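Local coordinates for UBP3-associated protein BRE5 (Saccharomyces cerevisiae, PDB 2QIY) that acts in de-ubiquitination together with UBP3, with which it cleaves ubiquitin, the part modelled here being its NTF2 domain, at residues Q124-L129 with T140-R145; I14-L19 with D90-Q95; T28-L33 with R77-V82; E24-D29 with R83-K88. All coordinates share one frame; numbering follows the deposited sequence.

Interaction 1: residues Q124-L129 with T140-R145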
loop_
_atom_site.group_PDB
_atom_site.type_symbol
_atom_site.label_atom_id
_atom_site.label_comp_id
_atom_site.label_asym_id
_atom_site.label_seq_id
_atom_site.Cartn_x
_atom_site.Cartn_y
_atom_site.Cartn_z
ATOM N N GLN A 124 2.161 4.190 0.338
ATOM C CA GLN A 124 3.205 4.245 -0.683
ATOM C C GLN A 124 4.012 2.960 -0.586
ATOM O O GLN A 124 4.408 2.561 0.513
ATOM C CB GLN A 124 4.119 5.479 -0.517
ATOM C CG GLN A 124 5.152 5.650 -1.674
ATOM C CD GLN A 124 5.768 7.054 -1.769
ATOM O OE1 GLN A 124 6.541 7.351 -2.702
ATOM N NE2 GLN A 124 5.431 7.916 -0.829
ATOM N N THR A 125 4.272 2.331 -1.735
ATOM C CA THR A 125 4.985 1.063 -1.745
ATOM C C THR A 125 6.239 1.192 -2.576
ATOM O O THR A 125 6.216 1.828 -3.626
ATOM C CB THR A 125 4.077 -0.039 -2.323
ATOM O OG1 THR A 125 3.032 -0.269 -1.371
ATOM C CG2 THR A 125 4.826 -1.303 -2.512
ATOM N N PHE A 126 7.319 0.588 -2.097
ATOM C CA PHE A 126 8.617 0.578 -2.791
ATOM C C PHE A 126 9.154 -0.829 -2.934
ATOM O O PHE A 126 8.889 -1.701 -2.085
ATOM C CB PHE A 126 9.650 1.297 -1.937
ATOM C CG PHE A 126 9.277 2.703 -1.578
ATOM C CD1 PHE A 126 8.510 2.957 -0.429
ATOM C CD2 PHE A 126 9.726 3.783 -2.360
ATOM C CE1 PHE A 126 8.183 4.268 -0.083
ATOM C CE2 PHE A 126 9.417 5.098 -1.989
ATOM C CZ PHE A 126 8.640 5.324 -0.855
ATOM N N ILE A 127 9.943 -1.047 -3.985
ATOM C CA ILE A 127 10.787 -2.244 -4.069
ATOM C C ILE A 127 12.234 -1.780 -4.217
ATOM O O ILE A 127 12.532 -0.939 -5.076
ATOM C CB ILE A 127 10.413 -3.187 -5.241
ATOM C CG1 ILE A 127 9.005 -3.728 -5.036
ATOM C CG2 ILE A 127 11.413 -4.375 -5.313
ATOM C CD1 ILE A 127 8.919 -4.667 -3.919
ATOM N N LEU A 128 13.087 -2.292 -3.341
ATOM C CA LEU A 128 14.522 -2.000 -3.323
ATOM C C LEU A 128 15.286 -3.218 -3.823
ATOM O O LEU A 128 15.109 -4.336 -3.319
ATOM C CB LEU A 128 14.999 -1.659 -1.906
ATOM C CG LEU A 128 14.229 -0.570 -1.154
ATOM C CD1 LEU A 128 14.999 -0.234 0.107
ATOM C CD2 LEU A 128 14.045 0.667 -2.027
ATOM N N LEU A 129 16.161 -2.982 -4.794
ATOM C CA LEU A 129 16.968 -4.038 -5.390
ATOM C C LEU A 129 18.447 -3.827 -5.007
ATOM O O LEU A 129 18.995 -2.753 -5.232
ATOM C CB LEU A 129 16.813 -3.972 -6.911
ATOM C CG LEU A 129 17.664 -4.946 -7.737
ATOM C CD1 LEU A 129 17.098 -6.334 -7.663
ATOM C CD2 LEU A 129 17.697 -4.472 -9.175
ATOM N N THR A 140 13.415 0.161 -7.511
ATOM C CA THR A 140 12.932 -0.307 -8.818
ATOM C C THR A 140 11.471 0.029 -9.042
ATOM O O THR A 140 10.997 0.060 -10.186
ATOM C CB THR A 140 13.162 -1.818 -9.039
ATOM O OG1 THR A 140 12.450 -2.570 -8.044
ATOM C CG2 THR A 140 14.652 -2.142 -8.989
ATOM N N ASN A 141 10.758 0.256 -7.942
ATOM C CA ASN A 141 9.313 0.525 -7.965
ATOM C C ASN A 141 8.934 1.453 -6.846
ATOM O O ASN A 141 9.438 1.330 -5.716
ATOM C CB ASN A 141 8.500 -0.770 -7.777
ATOM C CG ASN A 141 8.657 -1.705 -8.908
ATOM O OD1 ASN A 141 7.865 -1.701 -9.867
ATOM N ND2 ASN A 141 9.698 -2.500 -8.849
ATOM N N ASP A 142 8.029 2.371 -7.160
ATOM C CA ASP A 142 7.592 3.393 -6.217
ATOM C C ASP A 142 6.181 3.788 -6.624
ATOM O O ASP A 142 6.009 4.393 -7.674
ATOM C CB ASP A 142 8.549 4.580 -6.348
ATOM C CG ASP A 142 8.195 5.738 -5.434
ATOM O OD1 ASP A 142 7.118 5.728 -4.807
ATOM O OD2 ASP A 142 9.039 6.669 -5.351
ATOM N N ILE A 143 5.186 3.407 -5.810
ATOM C CA ILE A 143 3.767 3.699 -6.120
ATOM C C ILE A 143 3.140 4.389 -4.925
ATOM O O ILE A 143 3.232 3.884 -3.793
ATOM C CB ILE A 143 2.907 2.427 -6.343
ATOM C CG1 ILE A 143 3.467 1.532 -7.464
ATOM C CG2 ILE A 143 1.395 2.840 -6.564
ATOM C CD1 ILE A 143 2.729 0.171 -7.540
ATOM N N ILE A 144 2.525 5.559 -5.139
ATOM C CA ILE A 144 1.695 6.157 -4.092
ATOM C C ILE A 144 0.209 6.112 -4.490
ATOM O O ILE A 144 -0.144 6.275 -5.663
ATOM C CB ILE A 144 2.153 7.604 -3.756
ATOM C CG1 ILE A 144 1.479 8.124 -2.472
ATOM C CG2 ILE A 144 1.946 8.566 -4.965
ATOM C CD1 ILE A 144 2.187 9.393 -1.911
ATOM N N ARG A 145 -0.642 5.880 -3.494
ATOM C CA ARG A 145 -2.076 5.908 -3.709
ATOM C C ARG A 145 -2.681 6.743 -2.576
ATOM O O ARG A 145 -2.441 6.470 -1.389
ATOM C CB ARG A 145 -2.665 4.479 -3.715
ATOM C CG ARG A 145 -4.198 4.431 -3.481
ATOM C CD ARG A 145 -5.030 5.123 -4.562
ATOM N NE ARG A 145 -4.817 4.557 -5.906
ATOM C CZ ARG A 145 -5.536 4.894 -6.985
ATOM N NH1 ARG A 145 -6.550 5.775 -6.888
ATOM N NH2 ARG A 145 -5.291 4.318 -8.163
#
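Ile-127 faces two residues at once, Thr-140 and Asn-141, and so makes a classic beta bulge in the antiparallel hairpin of strands 120-130 and 137-147. Ile-127 N donates to Asn-141 O at 3.0 Å, the donor tilted 31° from the carbonyl plane, whereas Thr-140 N meets Ile-127 O at 2.8 Å, nearly along the C=O axis. Both branches of Thr-140 are used: with chi1 at 61°, OG1 comes to 3.4 Å from Ile-127 CG2, while the methyl CG2 packs crosswise on Leu-129 CB at 3.5 Å. Past the bulge the register is regular, and Thr-125 and Ile-143 exchange two backbone bonds. At the far end Gln-124, paired with Ile-144, lays CG against Ile-143 O (3.4 Å). Its extended chain carries the amide to the carboxylate of Asp-142, the two flat groups only 25° from coplanar. The ring of Phe-126 runs alongside that carboxylate, CE2 3.7 Å from Asp-142 OD1. The other oxygen, OD2, is buried but satisfied by the hydroxyls of Tyr-37 and Tyr-22. Helix 11-28 covers the face bearing Phe-126, where Tyr-22 and Phe-18 meet that ring edge-to-face; Ile-127, on the other face, packs on Ile-127 of the second subunit, and strands 103-114 and 41-46 flank the hairpin.

Interaction 2: residues I14-L19 with D90-Q95; sequences ICFAFL and DTIDFQ
Leu-19 and Ile-92 reach toward each other tip to tip, and this is the tight part of the contact between helix 11-28 and strand 85-97. Leu-19 CD2 sits 3.7 Å from Ile-92 CG1 and equally close to the CD1 methyl beyond it. The isoleucine branch runs straight out from the strand, chi2 being 170°, which carries CD1 on to the ring of Phe-16; there it meets Phe-16 CD1 at 3.8 Å, the two side chains crossing at about a right angle. A second tight spot lies further along the strand. Cys-15 SG is 3.7 Å from Phe-94 CB and 4.5 Å from the centroid of the Phe-94 ring, an oblique sulfur-aromatic contact. Between the two spots the fit is slacker, with Cys-15 CB no closer than 4.4 Å to Ile-92 CG2. The Phe-16 side is looser too: that ring is partly exposed and leans, like Ile-92, on an apolar side chain of another protein's chain. Cut back to an alanine, Ile-92 would lose the branch that meets Leu-19 CD2 and Phe-16, and a gap is likely to open between helix and strand. Phe-94 itself is also held from outside, by a cation-pi contact with Lys-64 of the second subunit. Here the long N-terminal helix of the NTF2 domain packs on one face of the sheet, at its outermost strand within the chain. The axes of the two segments approach to 9.7 Å, their directions 126° apart, and what joins them is carbon or sulfur, so their mutual position is set by shape and burial, not by directed polar bonds.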
loop_
_atom_site.group_PDB
_atom_site.type_symbol
_atom_site.label_atom_id
_atom_site.label_comp_id
_atom_site.label_asym_id
_atom_site.label_seq_id
_atom_site.Cartn_x
_atom_site.Cartn_y
_atom_site.Cartn_z
ATOM N N ILE A 14 17.205 -0.831 7.752
ATOM C CA ILE A 14 17.375 -0.279 6.415
ATOM C C ILE A 14 16.074 0.314 5.863
ATOM O O ILE A 14 16.113 1.343 5.185
ATOM C CB ILE A 14 18.171 -1.185 5.388
ATOM C CG1 ILE A 14 17.285 -1.817 4.305
ATOM C CG2 ILE A 14 19.218 -2.095 6.088
ATOM C CD1 ILE A 14 16.533 -3.035 4.742
ATOM N N CYS A 15 14.935 -0.296 6.197
ATOM C CA CYS A 15 13.634 0.250 5.754
ATOM C C CYS A 15 13.350 1.610 6.371
ATOM O O CYS A 15 12.888 2.517 5.690
ATOM C CB CYS A 15 12.487 -0.695 6.082
ATOM S SG CYS A 15 12.538 -2.199 5.137
ATOM N N PHE A 16 13.645 1.752 7.662
ATOM C CA PHE A 16 13.389 3.008 8.339
ATOM C C PHE A 16 14.303 4.105 7.791
ATOM O O PHE A 16 13.824 5.211 7.483
ATOM C CB PHE A 16 13.531 2.856 9.851
ATOM C CG PHE A 16 13.120 4.076 10.614
ATOM C CD1 PHE A 16 11.799 4.243 11.020
ATOM C CD2 PHE A 16 14.060 5.060 10.938
ATOM C CE1 PHE A 16 11.412 5.378 11.739
ATOM C CE2 PHE A 16 13.689 6.199 11.657
ATOM C CZ PHE A 16 12.359 6.360 12.060
ATOM N N ALA A 17 15.588 3.781 7.623
ATOM C CA ALA A 17 16.565 4.706 7.033
ATOM C C ALA A 17 16.197 5.057 5.600
ATOM O O ALA A 17 16.272 6.228 5.208
ATOM C CB ALA A 17 17.986 4.135 7.099
ATOM N N PHE A 18 15.797 4.053 4.825
ATOM C CA PHE A 18 15.397 4.303 3.449
ATOM C C PHE A 18 14.295 5.352 3.360
ATOM O O PHE A 18 14.378 6.296 2.562
ATOM C CB PHE A 18 14.913 3.044 2.721
ATOM C CG PHE A 18 14.279 3.375 1.420
ATOM C CD1 PHE A 18 12.897 3.472 1.315
ATOM C CD2 PHE A 18 15.070 3.727 0.326
ATOM C CE1 PHE A 18 12.301 3.868 0.116
ATOM C CE2 PHE A 18 14.490 4.132 -0.883
ATOM C CZ PHE A 18 13.093 4.198 -0.987
ATOM N N LEU A 19 13.242 5.168 4.148
ATOM C CA LEU A 19 12.078 6.045 4.048
ATOM C C LEU A 19 12.449 7.439 4.510
ATOM O O LEU A 19 12.094 8.430 3.870
ATOM C CB LEU A 19 10.949 5.509 4.915
ATOM C CG LEU A 19 9.750 4.694 4.413
ATOM C CD1 LEU A 19 9.651 4.405 2.907
ATOM C CD2 LEU A 19 9.438 3.522 5.304
ATOM N N ASP A 90 3.017 6.977 9.496
ATOM C CA ASP A 90 2.312 6.213 10.542
ATOM C C ASP A 90 2.793 4.760 10.695
ATOM O O ASP A 90 2.907 4.244 11.813
ATOM C CB ASP A 90 0.811 6.145 10.256
ATOM C CG ASP A 90 0.083 7.471 10.481
ATOM O OD1 ASP A 90 -0.846 7.724 9.700
ATOM O OD2 ASP A 90 0.393 8.228 11.431
ATOM N N THR A 91 2.987 4.088 9.566
ATOM C CA THR A 91 3.247 2.651 9.565
ATOM C C THR A 91 4.274 2.248 8.522
ATOM O O THR A 91 4.403 2.880 7.462
ATOM C CB THR A 91 1.955 1.813 9.295
ATOM O OG1 THR A 91 1.540 1.996 7.940
ATOM C CG2 THR A 91 0.805 2.254 10.205
ATOM N N ILE A 92 4.999 1.172 8.837
ATOM C CA ILE A 92 5.922 0.577 7.896
ATOM C C ILE A 92 5.703 -0.933 7.970
ATOM O O ILE A 92 5.634 -1.496 9.085
ATOM C CB ILE A 92 7.399 0.864 8.278
ATOM C CG1 ILE A 92 7.668 2.387 8.325
ATOM C CG2 ILE A 92 8.366 0.118 7.326
ATOM C CD1 ILE A 92 9.014 2.797 8.930
ATOM N N ASP A 93 5.607 -1.559 6.791
ATOM C CA ASP A 93 5.584 -3.032 6.649
ATOM C C ASP A 93 6.645 -3.413 5.639
ATOM O O ASP A 93 6.848 -2.706 4.661
ATOM C CB ASP A 93 4.232 -3.509 6.108
ATOM C CG ASP A 93 3.100 -3.228 7.057
ATOM O OD1 ASP A 93 2.988 -3.963 8.057
ATOM O OD2 ASP A 93 2.333 -2.267 6.810
ATOM N N PHE A 94 7.326 -4.539 5.865
ATOM C CA PHE A 94 8.277 -5.005 4.853
ATOM C C PHE A 94 8.285 -6.508 4.720
ATOM O O PHE A 94 7.912 -7.234 5.657
ATOM C CB PHE A 94 9.694 -4.506 5.151
ATOM C CG PHE A 94 10.216 -4.952 6.494
ATOM C CD1 PHE A 94 10.851 -6.179 6.631
ATOM C CD2 PHE A 94 10.050 -4.146 7.619
ATOM C CE1 PHE A 94 11.331 -6.596 7.873
ATOM C CE2 PHE A 94 10.526 -4.565 8.879
ATOM C CZ PHE A 94 11.157 -5.781 8.999
ATOM N N GLN A 95 8.742 -6.964 3.551
ATOM C CA GLN A 95 9.104 -8.377 3.313
ATOM C C GLN A 95 10.264 -8.444 2.329
ATOM O O GLN A 95 10.478 -7.519 1.547
ATOM C CB GLN A 95 7.932 -9.165 2.717
ATOM C CG GLN A 95 6.654 -9.257 3.558
ATOM C CD GLN A 95 5.500 -9.936 2.800
ATOM O OE1 GLN A 95 5.525 -10.034 1.567
ATOM N NE2 GLN A 95 4.496 -10.404 3.535
#

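Interaction 3: residues T28-L33 with R77-V82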
loop_
_atom_site.group_PDB
_atom_site.type_symbol
_atom_site.label_atom_id
_atom_site.label_comp_id
_atom_site.label_asym_id
_atom_site.label_seq_id
_atom_site.Cartn_x
_atom_site.Cartn_y
_atom_site.Cartn_z
ATOM N N THR A 28 15.394 18.487 0.272
ATOM C CA THR A 28 16.710 19.077 0.040
ATOM C C THR A 28 17.081 19.289 -1.426
ATOM O O THR A 28 17.736 20.298 -1.743
ATOM C CB THR A 28 17.838 18.314 0.781
ATOM O OG1 THR A 28 17.942 17.001 0.260
ATOM C CG2 THR A 28 17.536 18.207 2.248
ATOM N N ASP A 29 16.709 18.352 -2.305
ATOM C CA ASP A 29 17.057 18.497 -3.733
ATOM C C ASP A 29 16.312 17.543 -4.656
ATOM O O ASP A 29 16.801 16.445 -4.933
ATOM C CB ASP A 29 18.566 18.352 -3.951
ATOM C CG ASP A 29 18.995 18.762 -5.350
ATOM O OD1 ASP A 29 18.109 18.987 -6.222
ATOM O OD2 ASP A 29 20.225 18.858 -5.585
ATOM N N PRO A 30 15.128 17.951 -5.145
ATOM C CA PRO A 30 14.328 17.097 -6.040
ATOM C C PRO A 30 15.074 16.642 -7.302
ATOM O O PRO A 30 14.760 15.588 -7.851
ATOM C CB PRO A 30 13.139 17.999 -6.407
ATOM C CG PRO A 30 12.994 18.924 -5.223
ATOM C CD PRO A 30 14.434 19.221 -4.837
ATOM N N SER A 31 16.019 17.458 -7.762
ATOM C CA SER A 31 16.764 17.164 -8.998
ATOM C C SER A 31 17.756 16.019 -8.871
ATOM O O SER A 31 18.324 15.597 -9.890
ATOM C CB SER A 31 17.465 18.430 -9.541
ATOM O OG SER A 31 18.662 18.719 -8.833
ATOM N N LYS A 32 18.000 15.542 -7.644
ATOM C CA LYS A 32 18.891 14.383 -7.432
ATOM C C LYS A 32 18.150 13.128 -6.955
ATOM O O LYS A 32 18.762 12.067 -6.749
ATOM C CB LYS A 32 19.994 14.717 -6.429
ATOM C CG LYS A 32 21.009 15.701 -6.933
ATOM C CD LYS A 32 22.046 15.930 -5.858
ATOM C CE LYS A 32 23.164 16.810 -6.346
ATOM N NZ LYS A 32 23.946 17.319 -5.172
ATOM N N LEU A 33 16.842 13.250 -6.760
ATOM C CA LEU A 33 16.012 12.097 -6.372
ATOM C C LEU A 33 16.189 10.897 -7.275
ATOM O O LEU A 33 16.248 9.764 -6.792
ATOM C CB LEU A 33 14.525 12.465 -6.353
ATOM C CG LEU A 33 14.143 13.370 -5.194
ATOM C CD1 LEU A 33 12.748 13.913 -5.457
ATOM C CD2 LEU A 33 14.156 12.547 -3.898
ATOM N N ARG A 77 10.915 19.118 -12.880
ATOM C CA ARG A 77 9.866 20.055 -13.328
ATOM C C ARG A 77 9.026 20.554 -12.158
ATOM O O ARG A 77 8.480 21.665 -12.195
ATOM C CB ARG A 77 8.951 19.405 -14.362
ATOM N N ASN A 78 8.928 19.715 -11.130
ATOM C CA ASN A 78 8.092 19.989 -9.970
ATOM C C ASN A 78 8.903 20.337 -8.742
ATOM O O ASN A 78 8.414 20.213 -7.608
ATOM C CB ASN A 78 7.222 18.764 -9.693
ATOM C CG ASN A 78 6.171 18.594 -10.744
ATOM O OD1 ASN A 78 5.351 19.491 -10.934
ATOM N ND2 ASN A 78 6.205 17.475 -11.472
ATOM N N ASP A 79 10.121 20.823 -8.975
ATOM C CA ASP A 79 11.083 21.079 -7.902
ATOM C C ASP A 79 10.475 21.860 -6.716
ATOM O O ASP A 79 10.571 21.431 -5.565
ATOM C CB ASP A 79 12.313 21.817 -8.462
ATOM C CG ASP A 79 13.505 21.772 -7.523
ATOM O OD1 ASP A 79 13.475 22.522 -6.536
ATOM O OD2 ASP A 79 14.478 21.013 -7.793
ATOM N N ALA A 80 9.868 23.017 -6.994
ATOM C CA ALA A 80 9.356 23.872 -5.927
ATOM C C ALA A 80 8.306 23.160 -5.074
ATOM O O ALA A 80 8.330 23.213 -3.826
ATOM C CB ALA A 80 8.796 25.170 -6.515
ATOM N N LYS A 81 7.380 22.485 -5.749
ATOM C CA LYS A 81 6.315 21.734 -5.076
ATOM C C LYS A 81 6.866 20.570 -4.257
ATOM O O LYS A 81 6.499 20.379 -3.114
ATOM C CB LYS A 81 5.322 21.201 -6.104
ATOM C CG LYS A 81 4.028 21.967 -6.177
ATOM C CD LYS A 81 3.144 21.584 -4.990
ATOM C CE LYS A 81 2.257 22.748 -4.558
ATOM N NZ LYS A 81 1.571 22.486 -3.254
ATOM N N VAL A 82 7.780 19.813 -4.855
ATOM C CA VAL A 82 8.354 18.635 -4.226
ATOM C C VAL A 82 9.101 19.066 -2.945
ATOM O O VAL A 82 9.001 18.409 -1.901
ATOM C CB VAL A 82 9.276 17.854 -5.233
ATOM C CG1 VAL A 82 10.106 16.815 -4.496
ATOM C CG2 VAL A 82 8.429 17.204 -6.362
HETATM O O HOH W 1 16.873 21.657 -6.926
#
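Asp-29 and Asp-79 share a water: it donates to Asp-29 OD1 at 3.0 Å and to Asp-79 OD2 at 2.6 Å. The two oxygens are 4.4 Å apart, close for like charges, and the protons of the water between them are likely to ease the repulsion. Asp-29 is where the chain leaves helix 11-28, and its OD1 also takes the hydroxyl of Ser-31 on its syn side at 2.7 Å. Pro-30 carries most of the apolar contact. Its ring crosses the Asp-79 side chain at about a right angle, with CD 3.5 Å from Asp-79 OD2, while CG touches Val-82 CG1 at 3.6 Å. Asp-79 reaches across because its CG is swung away from its own backbone N (chi1 -164°); its OD1, meanwhile, forms a salt bridge with Arg-83. Replacing Asp-79 by an alanine would probably leave Arg-83 without its charged mate, the water with one anchor fewer and Pro-30 CD without the carboxylate packed on it. Ser-31 adds a weak bond from its N to the same Asp-29 OD1. Last comes Leu-33, which slides past Val-82 in the opposite direction, CD1 4.0 Å from Val-82 CG1; Met-26 and Phe-75 lie against both. The Asp-29 carboxylate bonded, weakly, to the N two residues on fits an Asx turn, here placed at the exit of the long N-terminal helix of the NTF2 domain and packed, through Pro-30, on the short helix 79-82.

Interaction 4: residues E24-D29 with R83-K88; sequences ERMRTD and RSLKLK
Arg-83 lies across the end of helix 11-28, where the last carbonyls emerge. Its CA makes a CA-H...O contact with Met-26 O at 3.3 Å (156° at the hydrogen), and its CG rests 3.7 Å from Arg-27 O. From there the chain is extended as far as NE, which slides the guanidinium along the backbone until Thr-28 C and Asp-29 CA lie over one of its faces. Two waters sit in plane at its edge. One donates to Arg-27 O at 2.8 Å and accepts from Arg-83 NH1 at 3.1 Å; the other accepts from Arg-83 NH2 at 2.9 Å and links it to the carboxylate of Asp-29. A positive group so near a helix C-terminus probably suits the partial negative charge there. Deeper in, Met-26 SD packs obliquely on Leu-85 CD1 at 3.7 Å, so that in this NTF2 domain the end of the N-terminal helix is pinned to the start of strand 85-97, outermost within this chain. Arg-83 is positioned by Asp-79, whose carboxylate forms a salt bridge with NE, and by Pro-30 against its side. Behind Leu-85 stand Met-112 and Trp-114 of strand 103-114, to which the strand is tied by backbone bonds such as Lys-86 with Phe-113. Beyond, Leu-87 and Lys-88 pair antiparallel with a strand of another protein's chain, so the sheet continues there.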
loop_
_atom_site.group_PDB
_atom_site.type_symbol
_atom_site.label_atom_id
_atom_site.label_comp_id
_atom_site.label_asym_id
_atom_site.label_seq_id
_atom_site.Cartn_x
_atom_site.Cartn_y
_atom_site.Cartn_z
ATOM N N GLU A 24 13.309 13.075 2.929
ATOM C CA GLU A 24 14.098 14.244 3.227
ATOM C C GLU A 24 14.842 14.730 1.989
ATOM O O GLU A 24 15.071 15.929 1.852
ATOM C CB GLU A 24 14.994 14.005 4.432
ATOM C CG GLU A 24 14.189 13.939 5.750
ATOM C CD GLU A 24 15.052 13.615 6.966
ATOM O OE1 GLU A 24 16.213 13.180 6.783
ATOM O OE2 GLU A 24 14.577 13.826 8.111
ATOM N N ARG A 25 15.175 13.808 1.074
ATOM C CA ARG A 25 15.800 14.182 -0.203
ATOM C C ARG A 25 14.872 15.054 -1.039
ATOM O O ARG A 25 15.343 15.890 -1.821
ATOM C CB ARG A 25 16.230 12.948 -1.020
ATOM C CG ARG A 25 17.453 12.259 -0.474
ATOM C CD ARG A 25 18.011 11.266 -1.483
ATOM N NE ARG A 25 17.545 9.895 -1.260
ATOM C CZ ARG A 25 16.624 9.282 -1.992
ATOM N NH1 ARG A 25 16.053 9.908 -3.020
ATOM N NH2 ARG A 25 16.280 8.030 -1.711
ATOM N N MET A 26 13.562 14.852 -0.889
ATOM C CA MET A 26 12.574 15.705 -1.540
ATOM C C MET A 26 12.668 17.131 -1.057
ATOM O O MET A 26 12.506 18.068 -1.841
ATOM C CB MET A 26 11.169 15.203 -1.271
ATOM C CG MET A 26 10.973 13.851 -1.856
ATOM S SD MET A 26 9.222 13.494 -1.933
ATOM C CE MET A 26 9.256 11.978 -2.913
ATOM N N ARG A 27 12.884 17.287 0.243
ATOM C CA ARG A 27 13.044 18.602 0.820
ATOM C C ARG A 27 14.316 19.254 0.297
ATOM O O ARG A 27 14.317 20.433 -0.066
ATOM C CB ARG A 27 13.135 18.496 2.333
ATOM C CG ARG A 27 13.087 19.827 3.088
ATOM C CD ARG A 27 13.189 19.578 4.593
ATOM N NE ARG A 27 14.424 18.852 4.900
ATOM C CZ ARG A 27 14.612 18.004 5.915
ATOM N NH1 ARG A 27 13.644 17.739 6.788
ATOM N NH2 ARG A 27 15.796 17.413 6.055
ATOM N N THR A 28 15.394 18.487 0.272
ATOM C CA THR A 28 16.710 19.077 0.040
ATOM C C THR A 28 17.081 19.289 -1.426
ATOM O O THR A 28 17.736 20.298 -1.743
ATOM C CB THR A 28 17.838 18.314 0.781
ATOM O OG1 THR A 28 17.942 17.001 0.260
ATOM C CG2 THR A 28 17.536 18.207 2.248
ATOM N N ASP A 29 16.709 18.352 -2.305
ATOM C CA ASP A 29 17.057 18.497 -3.733
ATOM C C ASP A 29 16.312 17.543 -4.656
ATOM O O ASP A 29 16.801 16.445 -4.933
ATOM C CB ASP A 29 18.566 18.352 -3.951
ATOM C CG ASP A 29 18.995 18.762 -5.350
ATOM O OD1 ASP A 29 18.109 18.987 -6.222
ATOM O OD2 ASP A 29 20.225 18.858 -5.585
ATOM N N ARG A 83 9.791 20.208 -3.001
ATOM C CA ARG A 83 10.543 20.709 -1.852
ATOM C C ARG A 83 9.638 21.006 -0.654
ATOM O O ARG A 83 10.103 21.133 0.488
ATOM C CB ARG A 83 11.289 21.989 -2.244
ATOM C CG ARG A 83 12.580 21.726 -3.008
ATOM C CD ARG A 83 13.308 23.040 -3.340
ATOM N NE ARG A 83 14.566 22.778 -4.056
ATOM C CZ ARG A 83 15.758 22.760 -3.472
ATOM N NH1 ARG A 83 15.857 23.033 -2.179
ATOM N NH2 ARG A 83 16.860 22.511 -4.185
ATOM N N SER A 84 8.351 21.168 -0.923
ATOM C CA SER A 84 7.416 21.597 0.118
ATOM C C SER A 84 6.635 20.414 0.700
ATOM O O SER A 84 5.752 20.610 1.529
ATOM C CB SER A 84 6.478 22.683 -0.415
ATOM O OG SER A 84 5.496 22.156 -1.302
ATOM N N LEU A 85 7.001 19.191 0.294
ATOM C CA LEU A 85 6.290 17.988 0.743
ATOM C C LEU A 85 6.620 17.695 2.199
ATOM O O LEU A 85 7.777 17.783 2.613
ATOM C CB LEU A 85 6.634 16.800 -0.155
ATOM C CG LEU A 85 5.962 15.449 0.136
ATOM C CD1 LEU A 85 5.820 14.598 -1.127
ATOM C CD2 LEU A 85 6.741 14.686 1.233
ATOM N N LYS A 86 5.584 17.346 2.958
ATOM C CA LYS A 86 5.688 17.093 4.387
ATOM C C LYS A 86 4.822 15.866 4.692
ATOM O O LYS A 86 3.880 15.548 3.967
ATOM C CB LYS A 86 5.156 18.317 5.135
ATOM C CG LYS A 86 6.027 19.577 4.921
ATOM C CD LYS A 86 5.353 20.838 5.429
ATOM C CE LYS A 86 6.227 22.037 5.150
ATOM N NZ LYS A 86 7.179 22.229 6.264
ATOM N N LEU A 87 5.139 15.148 5.757
ATOM C CA LEU A 87 4.268 14.020 6.106
ATOM C C LEU A 87 4.382 13.597 7.536
ATOM O O LEU A 87 5.392 13.868 8.198
ATOM C CB LEU A 87 4.483 12.789 5.199
ATOM C CG LEU A 87 5.809 12.029 5.329
ATOM C CD1 LEU A 87 5.595 10.580 4.858
ATOM C CD2 LEU A 87 6.897 12.739 4.512
ATOM N N LYS A 88 3.311 12.946 7.977
ATOM C CA LYS A 88 3.301 12.138 9.186
ATOM C C LYS A 88 3.367 10.691 8.721
ATOM O O LYS A 88 2.471 10.219 8.008
ATOM C CB LYS A 88 2.027 12.399 9.978
ATOM C CG LYS A 88 1.896 11.519 11.203
ATOM C CD LYS A 88 0.669 11.878 12.034
ATOM C CE LYS A 88 0.596 10.973 13.251
ATOM N NZ LYS A 88 -0.519 11.362 14.156
HETATM O O HOH W 2 14.055 23.175 0.282
HETATM O O HOH W 1 16.873 21.657 -6.926
#

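How the interactions relate
All four contacts lie within one NTF2 domain. Interaction 2 encloses interactions 3 and 4 along the chain, while interaction 1 comes after them. Helix 11-28 and strand 85-97 meet twice, in interactions 2 and 4, whose centres are about 17 Å apart, so the helix is held to this strand at two places. Interactions 3 and 4 form a continuous patch, centres about 8 Å apart, sharing Thr-28, Asp-29 and a water. Interaction 1, mid-sheet, touches interaction 2 through Phe-126 and Leu-19, their centres about 11 Å apart; both touch the second subunit, interaction 4 reaches a chain of another protein, and no other chain touches interaction 3, about 22 Å from interaction 2 between centres.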